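Local coordinates for Tol-Pal system protein TolB (Acinetobacter baumannii, PDB 7MX5) that probably serves as the periplasmic component of the Tol-Pal system, which supports outer-membrane invagination during cell division and maintains outer-membrane integrity, at residues Asp170-Pro175 with Tyr186-Thr191; Pro194-Gln199 with Val208-Lys213. All coordinates share one frame; numbering follows the deposited sequence.

Contact 1 (Asp170-Pro175 with Tyr186-Thr191); sequences DPILSP and YVSFET
Leu173 and Val187 trade two backbone hydrogen bonds: Leu173 N gives to Val187 O at 2.7 Å, and Val187 N returns one to Leu173 O at 2.8 Å. Both are nearly straight, and the pair anchors the antiparallel register of the hairpin. Beyond it the ladder runs on past the end of the strand, where Phe189 N reaches Pro171 O at 2.9 Å through a more bent bond (139° at the hydrogen). With CG anti to its carbonyl carbon (chi1 -68°), the Phe189 ring is turned to the flank of Pro171 and Leu173, crossing the Pro171 side chain at about a right angle. Phe189 CE1 meets Leu173 CD1 at 3.6 Å, Phe189 CD1 lies 3.8 Å from Pro171 CB, and Pro171 O sits at the ring's edge, near its plane.

A water donates to both Pro171 O and Ser188 OG, so Pro171 O is gripped from two sources. Ser188 OG in turn accepts from Glu190 N at 3.2 Å, closing an ST turn, and donates to Glu190 OE1 at 2.7 Å, which engages it through the anti lone pair. Arg206 forms a salt bridge to that same carboxylate oxygen.

On the face carrying Ile172 and Ser188, Ile172 also packs on Tyr150 and Leu166 of the preceding sheet. Strand 172-177 is the first of a four-stranded antiparallel propeller blade, and strand 183-188 lies between it and strand 195-200.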
loop_
_atom_site.group_PDB
_atom_site.type_symbol
_atom_site.label_atom_id
_atom_site.label_comp_id
_atom_site.label_asym_id
_atom_site.label_seq_id
_atom_site.Cartn_x
_atom_site.Cartn_y
_atom_site.Cartn_z
ATOM N N ASP A 170 -13.706 8.649 19.083
ATOM C CA ASP A 170 -14.086 7.255 19.227
ATOM C C ASP A 170 -13.364 6.422 18.180
ATOM O O ASP A 170 -12.922 6.951 17.154
ATOM C CB ASP A 170 -15.606 7.094 19.086
ATOM C CG ASP A 170 -16.367 7.739 20.229
ATOM O OD1 ASP A 170 -16.282 7.224 21.364
ATOM O OD2 ASP A 170 -17.042 8.764 19.995
ATOM N N PRO A 171 -13.215 5.117 18.418
ATOM C CA PRO A 171 -12.410 4.282 17.514
ATOM C C PRO A 171 -12.878 4.344 16.067
ATOM O O PRO A 171 -14.072 4.269 15.773
ATOM C CB PRO A 171 -12.576 2.872 18.092
ATOM C CG PRO A 171 -12.934 3.066 19.517
ATOM C CD PRO A 171 -13.543 4.425 19.679
ATOM N N ILE A 172 -11.911 4.490 15.163
ATOM C CA ILE A 172 -12.107 4.316 13.727
ATOM C C ILE A 172 -11.175 3.197 13.288
ATOM O O ILE A 172 -9.953 3.303 13.455
ATOM C CB ILE A 172 -11.825 5.607 12.943
ATOM C CG1 ILE A 172 -12.872 6.674 13.268
ATOM C CG2 ILE A 172 -11.797 5.325 11.448
ATOM C CD1 ILE A 172 -12.530 8.045 12.721
ATOM N N LEU A 173 -11.743 2.125 12.738
ATOM C CA LEU A 173 -10.989 0.907 12.481
ATOM C C LEU A 173 -11.174 0.432 11.047
ATOM O O LEU A 173 -12.205 0.680 10.415
ATOM C CB LEU A 173 -11.405 -0.222 13.439
ATOM C CG LEU A 173 -11.648 0.142 14.904
ATOM C CD1 LEU A 173 -12.396 -0.975 15.611
ATOM C CD2 LEU A 173 -10.334 0.441 15.608
ATOM N N SER A 174 -10.146 -0.255 10.548
ATOM C CA SER A 174 -10.162 -1.039 9.317
ATOM C C SER A 174 -10.592 -0.236 8.094
ATOM O O SER A 174 -11.699 -0.440 7.580
ATOM C CB SER A 174 -11.080 -2.251 9.486
ATOM O OG SER A 174 -10.711 -3.013 10.622
ATOM N N PRO A 175 -9.753 0.667 7.590
ATOM C CA PRO A 175 -10.057 1.304 6.300
ATOM C C PRO A 175 -9.888 0.301 5.167
ATOM O O PRO A 175 -8.890 -0.421 5.102
ATOM C CB PRO A 175 -9.039 2.447 6.202
ATOM C CG PRO A 175 -8.263 2.444 7.482
ATOM C CD PRO A 175 -8.487 1.142 8.169
ATOM N N TYR A 186 -14.927 2.221 6.308
ATOM C CA TYR A 186 -14.285 2.168 7.613
ATOM C C TYR A 186 -15.337 1.853 8.663
ATOM O O TYR A 186 -16.539 2.021 8.438
ATOM C CB TYR A 186 -13.576 3.486 7.940
ATOM C CG TYR A 186 -14.466 4.703 7.803
ATOM C CD1 TYR A 186 -15.213 5.164 8.879
ATOM C CD2 TYR A 186 -14.566 5.384 6.595
ATOM C CE1 TYR A 186 -16.031 6.271 8.758
ATOM C CE2 TYR A 186 -15.379 6.494 6.466
ATOM C CZ TYR A 186 -16.109 6.933 7.552
ATOM O OH TYR A 186 -16.922 8.037 7.433
ATOM N N VAL A 187 -14.866 1.395 9.817
ATOM C CA VAL A 187 -15.717 1.125 10.969
ATOM C C VAL A 187 -15.549 2.277 11.947
ATOM O O VAL A 187 -14.430 2.574 12.382
ATOM C CB VAL A 187 -15.363 -0.217 11.626
ATOM C CG1 VAL A 187 -16.333 -0.525 12.759
ATOM C CG2 VAL A 187 -15.370 -1.321 10.588
ATOM N N SER A 188 -16.654 2.931 12.289
ATOM C CA SER A 188 -16.634 4.098 13.155
ATOM C C SER A 188 -17.479 3.847 14.393
ATOM O O SER A 188 -18.529 3.200 14.323
ATOM C CB SER A 188 -17.144 5.342 12.422
ATOM O OG SER A 188 -17.203 6.459 13.293
ATOM N N PHE A 189 -17.009 4.364 15.529
ATOM C CA PHE A 189 -17.747 4.318 16.784
ATOM C C PHE A 189 -18.158 5.709 17.252
ATOM O O PHE A 189 -18.444 5.896 18.440
ATOM C CB PHE A 189 -16.921 3.620 17.868
ATOM C CG PHE A 189 -16.702 2.150 17.624
ATOM C CD1 PHE A 189 -15.833 1.716 16.635
ATOM C CD2 PHE A 189 -17.360 1.203 18.392
ATOM C CE1 PHE A 189 -15.629 0.367 16.413
ATOM C CE2 PHE A 189 -17.158 -0.149 18.176
ATOM C CZ PHE A 189 -16.291 -0.567 17.184
ATOM N N GLU A 190 -18.186 6.692 16.342
ATOM C CA GLU A 190 -18.576 8.051 16.712
ATOM C C GLU A 190 -19.931 8.068 17.406
ATOM O O GLU A 190 -20.165 8.890 18.301
ATOM C CB GLU A 190 -18.578 8.957 15.477
ATOM C CG GLU A 190 -19.693 8.684 14.477
ATOM C CD GLU A 190 -19.389 9.239 13.099
ATOM O OE1 GLU A 190 -18.484 8.702 12.425
ATOM O OE2 GLU A 190 -20.054 10.215 12.690
ATOM N N THR A 191 -20.830 7.176 17.008
ATOM C CA THR A 191 -21.956 6.770 17.831
ATOM C C THR A 191 -21.621 5.416 18.441
ATOM O O THR A 191 -20.968 4.588 17.799
ATOM C CB THR A 191 -23.248 6.688 17.016
ATOM O OG1 THR A 191 -23.350 5.394 16.408
ATOM C CG2 THR A 191 -23.267 7.758 15.934
HETATM O O HOH W 1 -15.507 6.896 15.442
#

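Contact 2 (Pro194-Gln199 with Val208-Lys213); sequences PAIYLQ and VITSFK
Ile196 faces two consecutive residues of the partner strand, Ile209 and Thr210, which is the signature of a classic beta bulge. Its CB lies 4.1 Å from Thr210 CG2, and from there the side chain divides. The CG2 branch, anti to the backbone N, comes up against Ile209 CB at 3.9 Å. The other branch leaves through CG1 and extends to CD1, which returns to the Thr210 methyl CG2 at 4.0 Å. The backbone follows the same division: Ile196 N donates to Thr210 O at 2.9 Å, while Ile196 O accepts from Ile209 N at 2.7 Å.

This irregularity falls in the hairpin that ends a four-stranded antiparallel blade of the WD40-like propeller, strand 206-211 being outermost in its sheet. The extra residue moves the register by one, so that Val208 pairs with Tyr197 and its CG2 rests 3.4 Å from Tyr197 CE2, set obliquely to the ring; Arg206 makes a cation-pi contact with the same ring. Leu198 CB packs on Ile209 CG1.

At the other end Ser211 OG donates to Pro194 O at 2.8 Å, approaching from above the carbonyl plane, 42° out of it. The serine hydroxyl reaches that acceptor because OG stands anti to its own backbone N (chi1 -169°). Leu215 and Phe230 of the next blade pack against Ile196.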
loop_
_atom_site.group_PDB
_atom_site.type_symbol
_atom_site.label_atom_id
_atom_site.label_comp_id
_atom_site.label_asym_id
_atom_site.label_seq_id
_atom_site.Cartn_x
_atom_site.Cartn_y
_atom_site.Cartn_z
ATOM N N PRO A 194 -21.205 0.352 16.656
ATOM C CA PRO A 194 -20.321 0.382 15.486
ATOM C C PRO A 194 -21.108 0.384 14.185
ATOM O O PRO A 194 -22.190 -0.201 14.083
ATOM C CB PRO A 194 -19.488 -0.898 15.632
ATOM C CG PRO A 194 -20.268 -1.768 16.565
ATOM C CD PRO A 194 -20.989 -0.841 17.490
ATOM N N ALA A 195 -20.547 1.054 13.182
ATOM C CA ALA A 195 -21.200 1.197 11.891
ATOM C C ALA A 195 -20.146 1.241 10.798
ATOM O O ALA A 195 -19.133 1.933 10.932
ATOM C CB ALA A 195 -22.065 2.461 11.838
ATOM N N ILE A 196 -20.389 0.500 9.723
ATOM C CA ILE A 196 -19.526 0.531 8.549
ATOM C C ILE A 196 -20.042 1.612 7.610
ATOM O O ILE A 196 -21.161 1.517 7.093
ATOM C CB ILE A 196 -19.479 -0.836 7.849
ATOM C CG1 ILE A 196 -18.672 -1.834 8.683
ATOM C CG2 ILE A 196 -18.881 -0.700 6.457
ATOM C CD1 ILE A 196 -18.651 -3.233 8.105
ATOM N N TYR A 197 -19.236 2.645 7.399
ATOM C CA TYR A 197 -19.586 3.745 6.516
ATOM C C TYR A 197 -18.906 3.566 5.164
ATOM O O TYR A 197 -17.868 2.911 5.056
ATOM C CB TYR A 197 -19.178 5.086 7.128
ATOM C CG TYR A 197 -19.958 5.469 8.367
ATOM C CD1 TYR A 197 -19.563 5.031 9.624
ATOM C CD2 TYR A 197 -21.083 6.276 8.279
ATOM C CE1 TYR A 197 -20.271 5.383 10.759
ATOM C CE2 TYR A 197 -21.793 6.639 9.410
ATOM C CZ TYR A 197 -21.386 6.185 10.646
ATOM O OH TYR A 197 -22.093 6.539 11.772
ATOM N N LEU A 198 -19.509 4.148 4.130
ATOM C CA LEU A 198 -18.940 4.164 2.786
ATOM C C LEU A 198 -18.856 5.617 2.336
ATOM O O LEU A 198 -19.886 6.266 2.129
ATOM C CB LEU A 198 -19.776 3.333 1.816
ATOM C CG LEU A 198 -19.105 3.034 0.474
ATOM C CD1 LEU A 198 -17.697 2.490 0.685
ATOM C CD2 LEU A 198 -19.941 2.064 -0.346
ATOM N N GLN A 199 -17.635 6.120 2.176
ATOM C CA GLN A 199 -17.388 7.540 1.962
ATOM C C GLN A 199 -16.940 7.781 0.525
ATOM O O GLN A 199 -15.909 7.254 0.094
ATOM C CB GLN A 199 -16.337 8.056 2.944
ATOM C CG GLN A 199 -16.149 9.561 2.917
ATOM C CD GLN A 199 -15.916 10.137 4.299
ATOM O OE1 GLN A 199 -16.275 9.529 5.306
ATOM N NE2 GLN A 199 -15.315 11.321 4.353
ATOM N N VAL A 208 -24.293 4.908 5.601
ATOM C CA VAL A 208 -24.161 3.768 6.502
ATOM C C VAL A 208 -24.416 2.489 5.717
ATOM O O VAL A 208 -25.507 2.285 5.175
ATOM C CB VAL A 208 -25.121 3.881 7.693
ATOM C CG1 VAL A 208 -25.214 2.548 8.421
ATOM C CG2 VAL A 208 -24.647 4.956 8.637
ATOM N N ILE A 209 -23.406 1.626 5.655
ATOM C CA ILE A 209 -23.576 0.334 5.005
ATOM C C ILE A 209 -24.302 -0.636 5.930
ATOM O O ILE A 209 -25.323 -1.226 5.556
ATOM C CB ILE A 209 -22.210 -0.216 4.556
ATOM C CG1 ILE A 209 -21.708 0.543 3.325
ATOM C CG2 ILE A 209 -22.316 -1.681 4.247
ATOM C CD1 ILE A 209 -22.644 0.473 2.140
ATOM N N THR A 210 -23.799 -0.804 7.151
ATOM C CA THR A 210 -24.458 -1.636 8.148
ATOM C C THR A 210 -24.097 -1.127 9.536
ATOM O O THR A 210 -23.087 -0.442 9.724
ATOM C CB THR A 210 -24.075 -3.115 8.003
ATOM O OG1 THR A 210 -24.957 -3.917 8.799
ATOM C CG2 THR A 210 -22.640 -3.347 8.452
ATOM N N SER A 211 -24.940 -1.475 10.509
ATOM C CA SER A 211 -24.751 -1.031 11.886
ATOM C C SER A 211 -25.648 -1.803 12.845
ATOM O O SER A 211 -26.877 -1.700 12.770
ATOM C CB SER A 211 -25.034 0.468 12.010
ATOM O OG SER A 211 -24.626 0.962 13.274
ATOM N N PHE A 212 -25.052 -2.572 13.752
ATOM C CA PHE A 212 -25.815 -3.285 14.770
ATOM C C PHE A 212 -24.901 -3.560 15.962
ATOM O O PHE A 212 -23.799 -3.010 16.063
ATOM C CB PHE A 212 -26.435 -4.567 14.203
ATOM C CG PHE A 212 -25.500 -5.375 13.354
ATOM C CD1 PHE A 212 -24.650 -6.303 13.929
ATOM C CD2 PHE A 212 -25.480 -5.217 11.978
ATOM C CE1 PHE A 212 -23.792 -7.051 13.150
ATOM C CE2 PHE A 212 -24.624 -5.963 11.193
ATOM C CZ PHE A 212 -23.779 -6.881 11.780
ATOM N N LYS A 213 -25.364 -4.426 16.865
ATOM C CA LYS A 213 -24.702 -4.615 18.151
ATOM C C LYS A 213 -23.471 -5.509 18.041
ATOM O O LYS A 213 -22.479 -5.288 18.744
ATOM C CB LYS A 213 -25.692 -5.198 19.158
ATOM C CG LYS A 213 -26.740 -6.103 18.527
ATOM C CD LYS A 213 -27.721 -6.639 19.557
ATOM C CE LYS A 213 -29.090 -6.874 18.937
ATOM N NZ LYS A 213 -29.788 -8.042 19.544
#

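How the contacts relate
Contacts 1 and 2 are the first and last strand pairings of one four-stranded propeller blade, in series along the chain, with centres about 9 Å apart. The seam between them is the pairing of strands 183-188 and 195-200, where Tyr197 N lies 3.0 Å from Tyr186 O in a probable hydrogen bond. Side chains bridge the seam too: Tyr186 OH approaches Gln199 OE1 at 2.7 Å, Ser188 CB lies 3.5 Å from Tyr197 CE1, and Phe189 CE2 lies 3.5 Å from Pro194 CB. Arg206 spans both contacts, meeting Glu190 of one and the Tyr197 ring of the other. The bulge of contact 2 lies at Ile196, one strand away from the Leu173-Val187 pair of contact 1.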